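Side-chain contacts in ornithine carbamoyltransferase (Giardia intestinalis, PDB 3GRF), which probably transfers a carbamoyl group between carbamoyl phosphate and ornithine, the reaction that links ornithine with citrulline in arginine degradation: residues H226-K229 / K230-G234; S14-C17 / P18-A22; K148-A152 / G153-N157. All blocks are in the same frame, centred on the assembly; numbering follows the deposited sequence.

All three contacts are local, and none nests in or crosses another: they follow in series along the chain. Contact 2 (14-22) comes first and closes the turn that starts helix 18-33 in the carbamoyl phosphate-binding part. Contact 3 (148-157) closes the turn that ends helix 135-151 and sends the chain on toward strand 164-167. Contact 1 (226-234), in the ornithine-binding part, caps the short helix 228-232 between strands 221-225 and 237-240, and through the C228-C167 disulfide reaches back to the end of strand 164-167. Contact 3 comes within about 9 Å of each of the others, nearest atoms, whereas contacts 1 and 2 stay about 20 Å apart.

Contact 1: residues H226-K229 / K230-G234; sequences HDCK and KGCEG
With chi1 at -169° C228 swings SG over beside its own carbonyl carbon, while C232, one turn later, turns its SG back beside the backbone N (chi1 -69°), and the two sulfurs come to lie on the same buried side of the helix. The setting is the N-capped single-turn helix 228-232, which joins two strands of the parallel sheet in the Rossmann-like ornithine-binding domain. C228 SG and C232 SG are 3.6 Å apart, a van der Waals contact and not a bond. The covalent partner of C228 is C167 of strand 164-167, so C232 sits as a third sulfur beside this disulfide. V269 of helix 267-270 packs on both cysteines.

On the solvent side D227 is the N-cap. Its carboxylate folds toward the helix start, and D227 OD2 accepts from K230 N at 3.2 Å, although the exact place of this oxygen is doubtful. The negative charge there would be expected to suit the positive end of the helix dipole. K230 does not close a salt bridge with it: the chain bends away at chi2 and again at chi4, leaving its NZ 5.0 Å from D227 OD2.

The backbone closes the turn twice. G231 N gives to D227 O at 2.8 Å, with the donor in the carbonyl plane. C232 N reaches C228 O at 2.7 Å, tilted 28° from the plane of that carbonyl, and has a second, weak bond to K229 O at 3.4 Å. E233 CB rests 3.6 Å from K229 O. The same C228 oxygen that takes the amide of C232 also lies against that residue's side chain, with C232 SG only 3.1 Å from C228 O.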
loop_
_atom_site.group_PDB
_atom_site.type_symbol
_atom_site.label_atom_id
_atom_site.label_comp_id
_atom_site.label_asym_id
_atom_site.label_seq_id
_atom_site.Cartn_x
_atom_site.Cartn_y
_atom_site.Cartn_z
ATOM N N HIS A 226 6.213 -23.705 -38.395
ATOM C CA HIS A 226 4.787 -24.018 -38.236
ATOM C C HIS A 226 4.518 -25.468 -37.802
ATOM O O HIS A 226 3.437 -26.006 -38.024
ATOM C CB HIS A 226 3.988 -23.570 -39.482
ATOM C CG HIS A 226 3.983 -22.079 -39.669
ATOM N ND1 HIS A 226 4.189 -21.474 -40.890
ATOM C CD2 HIS A 226 3.836 -21.073 -38.774
ATOM C CE1 HIS A 226 4.142 -20.161 -40.740
ATOM N NE2 HIS A 226 3.937 -19.895 -39.462
ATOM N N ASP A 227 5.536 -26.055 -37.159
ATOM C CA ASP A 227 5.537 -27.397 -36.574
ATOM C C ASP A 227 6.446 -27.285 -35.358
ATOM O O ASP A 227 7.657 -27.055 -35.523
ATOM C CB ASP A 227 6.101 -28.411 -37.594
ATOM C CG ASP A 227 5.814 -29.883 -37.219
ATOM O OD1 ASP A 227 4.748 -30.414 -37.613
ATOM O OD2 ASP A 227 6.656 -30.526 -36.553
ATOM N N CYS A 228 5.875 -27.295 -34.167
ATOM C CA CYS A 228 6.627 -27.108 -32.935
ATOM C C CYS A 228 7.739 -28.147 -32.713
ATOM O O CYS A 228 8.794 -27.814 -32.180
ATOM C CB CYS A 228 5.627 -27.102 -31.779
ATOM S SG CYS A 228 6.319 -26.571 -30.189
ATOM N N LYS A 229 7.500 -29.392 -33.125
ATOM C CA LYS A 229 8.522 -30.453 -32.976
ATOM C C LYS A 229 9.736 -30.197 -33.847
ATOM O O LYS A 229 10.903 -30.360 -33.421
ATOM C CB LYS A 229 7.933 -31.833 -33.303
ATOM C CG LYS A 229 7.531 -32.559 -32.035
ATOM C CD LYS A 229 6.602 -33.743 -32.252
ATOM C CE LYS A 229 5.427 -33.570 -31.287
ATOM N NZ LYS A 229 4.304 -34.523 -31.496
ATOM N N LYS A 230 9.451 -29.768 -35.079
ATOM C CA LYS A 230 10.488 -29.425 -36.019
ATOM C C LYS A 230 11.172 -28.199 -35.469
ATOM O O LYS A 230 12.392 -28.086 -35.545
ATOM C CB LYS A 230 9.915 -29.169 -37.426
ATOM C CG LYS A 230 9.119 -30.336 -37.999
ATOM C CD LYS A 230 9.657 -30.800 -39.339
ATOM C CE LYS A 230 9.066 -32.178 -39.752
ATOM N NZ LYS A 230 9.818 -33.365 -39.207
ATOM N N GLY A 231 10.380 -27.292 -34.906
ATOM C CA GLY A 231 10.923 -26.045 -34.374
ATOM C C GLY A 231 11.752 -26.219 -33.132
ATOM O O GLY A 231 12.712 -25.467 -32.902
ATOM N N CYS A 232 11.384 -27.217 -32.325
ATOM C CA CYS A 232 12.033 -27.487 -31.042
ATOM C C CYS A 232 13.188 -28.510 -31.125
ATOM O O CYS A 232 13.865 -28.780 -30.121
ATOM C CB CYS A 232 11.010 -27.941 -29.984
ATOM S SG CYS A 232 9.877 -26.649 -29.473
ATOM N N GLU A 233 13.410 -29.080 -32.299
ATOM C CA GLU A 233 14.427 -30.122 -32.443
ATOM C C GLU A 233 15.752 -29.482 -32.153
ATOM O O GLU A 233 16.131 -28.504 -32.827
ATOM C CB GLU A 233 14.464 -30.636 -33.861
ATOM C CG GLU A 233 14.271 -32.114 -34.004
ATOM C CD GLU A 233 14.237 -32.487 -35.465
ATOM O OE1 GLU A 233 13.224 -32.157 -36.143
ATOM O OE2 GLU A 233 15.242 -33.073 -35.939
ATOM N N GLY A 234 16.438 -30.020 -31.154
ATOM C CA GLY A 234 17.759 -29.535 -30.776
ATOM C C GLY A 234 17.801 -28.347 -29.821
ATOM O O GLY A 234 18.877 -27.938 -29.386
#

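Contact 2: residues S14-C17 / P18-A22; sequences SALC and PKELA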
loop_
_atom_site.group_PDB
_atom_site.type_symbol
_atom_site.label_atom_id
_atom_site.label_comp_id
_atom_site.label_asym_id
_atom_site.label_seq_id
_atom_site.Cartn_x
_atom_site.Cartn_y
_atom_site.Cartn_z
ATOM N N SER A 14 14.143 -3.819 -26.144
ATOM C CA SER A 14 14.968 -3.208 -27.177
ATOM C C SER A 14 15.123 -1.682 -26.947
ATOM O O SER A 14 15.620 -0.975 -27.829
ATOM C CB SER A 14 14.389 -3.512 -28.553
ATOM O OG SER A 14 13.165 -2.819 -28.748
ATOM N N ALA A 15 14.649 -1.206 -25.794
ATOM C CA ALA A 15 14.939 0.138 -25.308
ATOM C C ALA A 15 16.400 0.087 -24.825
ATOM O O ALA A 15 17.032 1.119 -24.644
ATOM C CB ALA A 15 13.976 0.513 -24.104
ATOM N N LEU A 16 16.904 -1.130 -24.608
ATOM C CA LEU A 16 18.280 -1.359 -24.153
ATOM C C LEU A 16 19.179 -1.821 -25.302
ATOM O O LEU A 16 18.752 -2.581 -26.187
ATOM C CB LEU A 16 18.298 -2.443 -23.073
ATOM C CG LEU A 16 17.500 -2.289 -21.777
ATOM C CD1 LEU A 16 17.596 -3.550 -20.938
ATOM C CD2 LEU A 16 18.046 -1.127 -20.978
ATOM N N CYS A 17 20.444 -1.417 -25.270
ATOM C CA CYS A 17 21.401 -1.954 -26.214
ATOM C C CYS A 17 21.786 -3.242 -25.591
ATOM O O CYS A 17 21.427 -3.475 -24.433
ATOM C CB CYS A 17 22.602 -1.023 -26.350
ATOM S SG CYS A 17 23.690 -1.168 -24.973
ATOM N N PRO A 18 22.490 -4.105 -26.351
ATOM C CA PRO A 18 22.832 -5.447 -25.943
ATOM C C PRO A 18 23.672 -5.495 -24.665
ATOM O O PRO A 18 23.509 -6.406 -23.861
ATOM C CB PRO A 18 23.682 -5.958 -27.124
ATOM C CG PRO A 18 23.294 -5.172 -28.262
ATOM C CD PRO A 18 22.961 -3.819 -27.720
ATOM N N LYS A 19 24.581 -4.534 -24.480
ATOM C CA LYS A 19 25.421 -4.537 -23.298
ATOM C C LYS A 19 24.643 -4.097 -22.056
ATOM O O LYS A 19 24.946 -4.530 -20.950
ATOM C CB LYS A 19 26.613 -3.612 -23.496
ATOM C CG LYS A 19 27.578 -3.577 -22.334
ATOM C CD LYS A 19 29.013 -3.885 -22.804
ATOM C CE LYS A 19 29.933 -4.387 -21.627
ATOM N NZ LYS A 19 31.392 -4.363 -22.044
ATOM N N GLU A 20 23.670 -3.211 -22.235
ATOM C CA GLU A 20 22.812 -2.816 -21.133
ATOM C C GLU A 20 21.969 -3.972 -20.652
ATOM O O GLU A 20 21.779 -4.132 -19.460
ATOM C CB GLU A 20 21.913 -1.639 -21.529
ATOM C CG GLU A 20 22.715 -0.371 -21.673
ATOM C CD GLU A 20 21.911 0.765 -22.202
ATOM O OE1 GLU A 20 20.900 0.538 -22.926
ATOM O OE2 GLU A 20 22.289 1.907 -21.869
ATOM N N LEU A 21 21.452 -4.772 -21.583
ATOM C CA LEU A 21 20.672 -5.958 -21.208
ATOM C C LEU A 21 21.534 -6.973 -20.485
ATOM O O LEU A 21 21.100 -7.554 -19.518
ATOM C CB LEU A 21 20.043 -6.600 -22.447
ATOM C CG LEU A 21 19.314 -7.917 -22.227
ATOM C CD1 LEU A 21 18.553 -7.845 -20.867
ATOM C CD2 LEU A 21 18.351 -8.287 -23.446
ATOM N N ALA A 22 22.776 -7.163 -20.946
ATOM C CA ALA A 22 23.725 -8.082 -20.306
ATOM C C ALA A 22 24.227 -7.591 -18.958
ATOM O O ALA A 22 24.483 -8.395 -18.076
ATOM C CB ALA A 22 24.894 -8.341 -21.238
#
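E20 folds its side chain back across C17, its CG lying 3.5 Å from C17 SG and its carboxylate passing on to the backbone before the helix. There E20 OE1 accepts from C17 N at 3.1 Å. The N-H points almost straight at the oxygen (165°), which it meets on the anti side, 30° out of the carboxylate plane. The other oxygen, OE2, forms a salt bridge with R8, so the carboxylate is gripped at both ends and its rotation is limited; the arginine would also be expected to keep it ionised.

C17 answers in the reverse direction. Its chi1 of 77° tucks SG between the backbone N and the carbonyl carbon, and from there C17 SG accepts from E20 N at 3.4 Å, an ordinary length for a sulfur acceptor. C17 O takes the next amide, L21 N, at 3.1 Å, beginning the regular helical pattern.

L16 supplies the apolar half of the contact. Its two methyls divide the work: CD2 lies 3.9 Å from E20 CB, beside the aliphatic part of the glutamate, while CD1 approaches L21 CB at 4.2 Å. The L16 and E20 side chains cross at a slant. L10, a few residues earlier in the same chain, packs against L16, and L21 continues onto L184 and L185 of helix 173-185, in the other half of the subunit.

Reciprocal bonds between side chain and backbone at the first turn of helix 18-33 make C17 and E20 a capping box, here with a cysteine sulfur at the N-cap.

Contact 3: residues K148-A152 / G153-N157; sequences KFTAA and GEFSN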
loop_
_atom_site.group_PDB
_atom_site.type_symbol
_atom_site.label_atom_id
_atom_site.label_comp_id
_atom_site.label_asym_id
_atom_site.label_seq_id
_atom_site.Cartn_x
_atom_site.Cartn_y
_atom_site.Cartn_z
ATOM N N LYS A 148 20.558 -20.780 -14.784
ATOM C CA LYS A 148 20.431 -22.228 -14.937
ATOM C C LYS A 148 21.610 -22.878 -15.668
ATOM O O LYS A 148 22.224 -23.798 -15.136
ATOM C CB LYS A 148 19.101 -22.610 -15.623
ATOM C CG LYS A 148 17.919 -22.278 -14.777
ATOM C CD LYS A 148 17.940 -23.076 -13.460
ATOM C CE LYS A 148 17.152 -22.342 -12.356
ATOM N NZ LYS A 148 17.198 -23.058 -11.039
ATOM N N PHE A 149 21.923 -22.387 -16.870
ATOM C CA PHE A 149 22.982 -22.980 -17.683
ATOM C C PHE A 149 24.373 -22.814 -17.084
ATOM O O PHE A 149 25.198 -23.701 -17.206
ATOM C CB PHE A 149 22.888 -22.459 -19.110
ATOM C CG PHE A 149 21.748 -23.074 -19.877
ATOM C CD1 PHE A 149 20.664 -22.313 -20.258
ATOM C CD2 PHE A 149 21.751 -24.433 -20.181
ATOM C CE1 PHE A 149 19.592 -22.888 -20.982
ATOM C CE2 PHE A 149 20.697 -25.018 -20.892
ATOM C CZ PHE A 149 19.605 -24.241 -21.304
ATOM N N THR A 150 24.611 -21.705 -16.390
ATOM C CA THR A 150 25.897 -21.472 -15.711
ATOM C C THR A 150 26.158 -22.486 -14.593
ATOM O O THR A 150 27.305 -22.900 -14.383
ATOM C CB THR A 150 25.998 -20.038 -15.160
ATOM O OG1 THR A 150 26.139 -19.129 -16.248
ATOM C CG2 THR A 150 27.181 -19.864 -14.238
ATOM N N ALA A 151 25.108 -22.887 -13.880
ATOM C CA ALA A 151 25.265 -23.802 -12.748
ATOM C C ALA A 151 25.505 -25.249 -13.203
ATOM O O ALA A 151 26.250 -26.008 -12.564
ATOM C CB ALA A 151 24.053 -23.704 -11.818
ATOM N N ALA A 152 24.864 -25.600 -14.314
ATOM C CA ALA A 152 25.117 -26.817 -15.086
ATOM C C ALA A 152 26.421 -26.832 -15.909
ATOM O O ALA A 152 26.711 -27.834 -16.555
ATOM C CB ALA A 152 23.932 -27.061 -16.020
ATOM N N GLY A 153 27.185 -25.740 -15.890
ATOM C CA GLY A 153 28.421 -25.631 -16.658
ATOM C C GLY A 153 28.237 -25.635 -18.172
ATOM O O GLY A 153 29.150 -26.008 -18.913
ATOM N N GLU A 154 27.060 -25.212 -18.626
ATOM C CA GLU A 154 26.699 -25.149 -20.044
ATOM C C GLU A 154 26.730 -23.725 -20.638
ATOM O O GLU A 154 26.101 -23.457 -21.690
ATOM C CB GLU A 154 25.301 -25.718 -20.220
ATOM C CG GLU A 154 25.138 -27.154 -19.774
ATOM C CD GLU A 154 25.628 -28.163 -20.809
ATOM O OE1 GLU A 154 25.523 -29.388 -20.549
ATOM O OE2 GLU A 154 26.116 -27.736 -21.881
ATOM N N PHE A 155 27.451 -22.812 -19.980
ATOM C CA PHE A 155 27.454 -21.389 -20.401
ATOM C C PHE A 155 28.821 -20.878 -20.885
ATOM O O PHE A 155 29.083 -19.666 -20.843
ATOM C CB PHE A 155 26.942 -20.485 -19.265
ATOM C CG PHE A 155 26.196 -19.230 -19.736
ATOM C CD1 PHE A 155 24.938 -19.326 -20.333
ATOM C CD2 PHE A 155 26.744 -17.962 -19.545
ATOM C CE1 PHE A 155 24.250 -18.185 -20.744
ATOM C CE2 PHE A 155 26.035 -16.799 -19.937
ATOM C CZ PHE A 155 24.794 -16.918 -20.545
ATOM N N SER A 156 29.685 -21.779 -21.353
ATOM C CA SER A 156 30.964 -21.354 -21.969
ATOM C C SER A 156 30.760 -20.469 -23.180
ATOM O O SER A 156 31.512 -19.506 -23.405
ATOM C CB SER A 156 31.786 -22.563 -22.396
ATOM O OG SER A 156 32.294 -23.209 -21.266
ATOM N N ASN A 157 29.827 -20.738 -23.985
ATOM C CA ASN A 157 29.418 -19.970 -25.169
ATOM C C ASN A 157 28.339 -18.910 -24.902
ATOM O O ASN A 157 27.683 -18.437 -25.829
ATOM C CB ASN A 157 29.078 -20.879 -26.365
ATOM C CG ASN A 157 29.155 -20.141 -27.714
ATOM O OD1 ASN A 157 29.839 -19.130 -27.838
ATOM N ND2 ASN A 157 28.402 -20.619 -28.707
#
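The F149 ring and the E154 carboxylate stand nearly perpendicular, their planes 86° apart, and they meet through the glutamate's aliphatic root: E154 CB approaches F149 CD2 obliquely, at 3.8 Å. The bend at chi2 (-81°) turns the E154 carboxylate off to R276, with which OE2 forms a salt bridge. The second ring, F155, is met obliquely as well. F155 CD1 lies 3.9 Å from F149 CB, and T150 OG1 sits 3.5 Å from F155 CG while bonding to K146 O within the helix. F159 makes an edge-to-face contact with the F155 ring.

The backbone here forms a Schellman motif. G153 takes positive phi; E154 N reaches back to F149 O at 2.8 Å, and G153 N gives a weak bond to T150 O at 3.2 Å. The two bonds occupy the carbonyl oxygens of F149 and T150 in the last turn of helix 135-151.

F149 is buried against I162, D236 and I278, the last on strand 278-281, whereas A152 and G153 are exposed. The helix end is thus seated beside the ornithine-binding sheet, and the chain leaves it for strand 164-167.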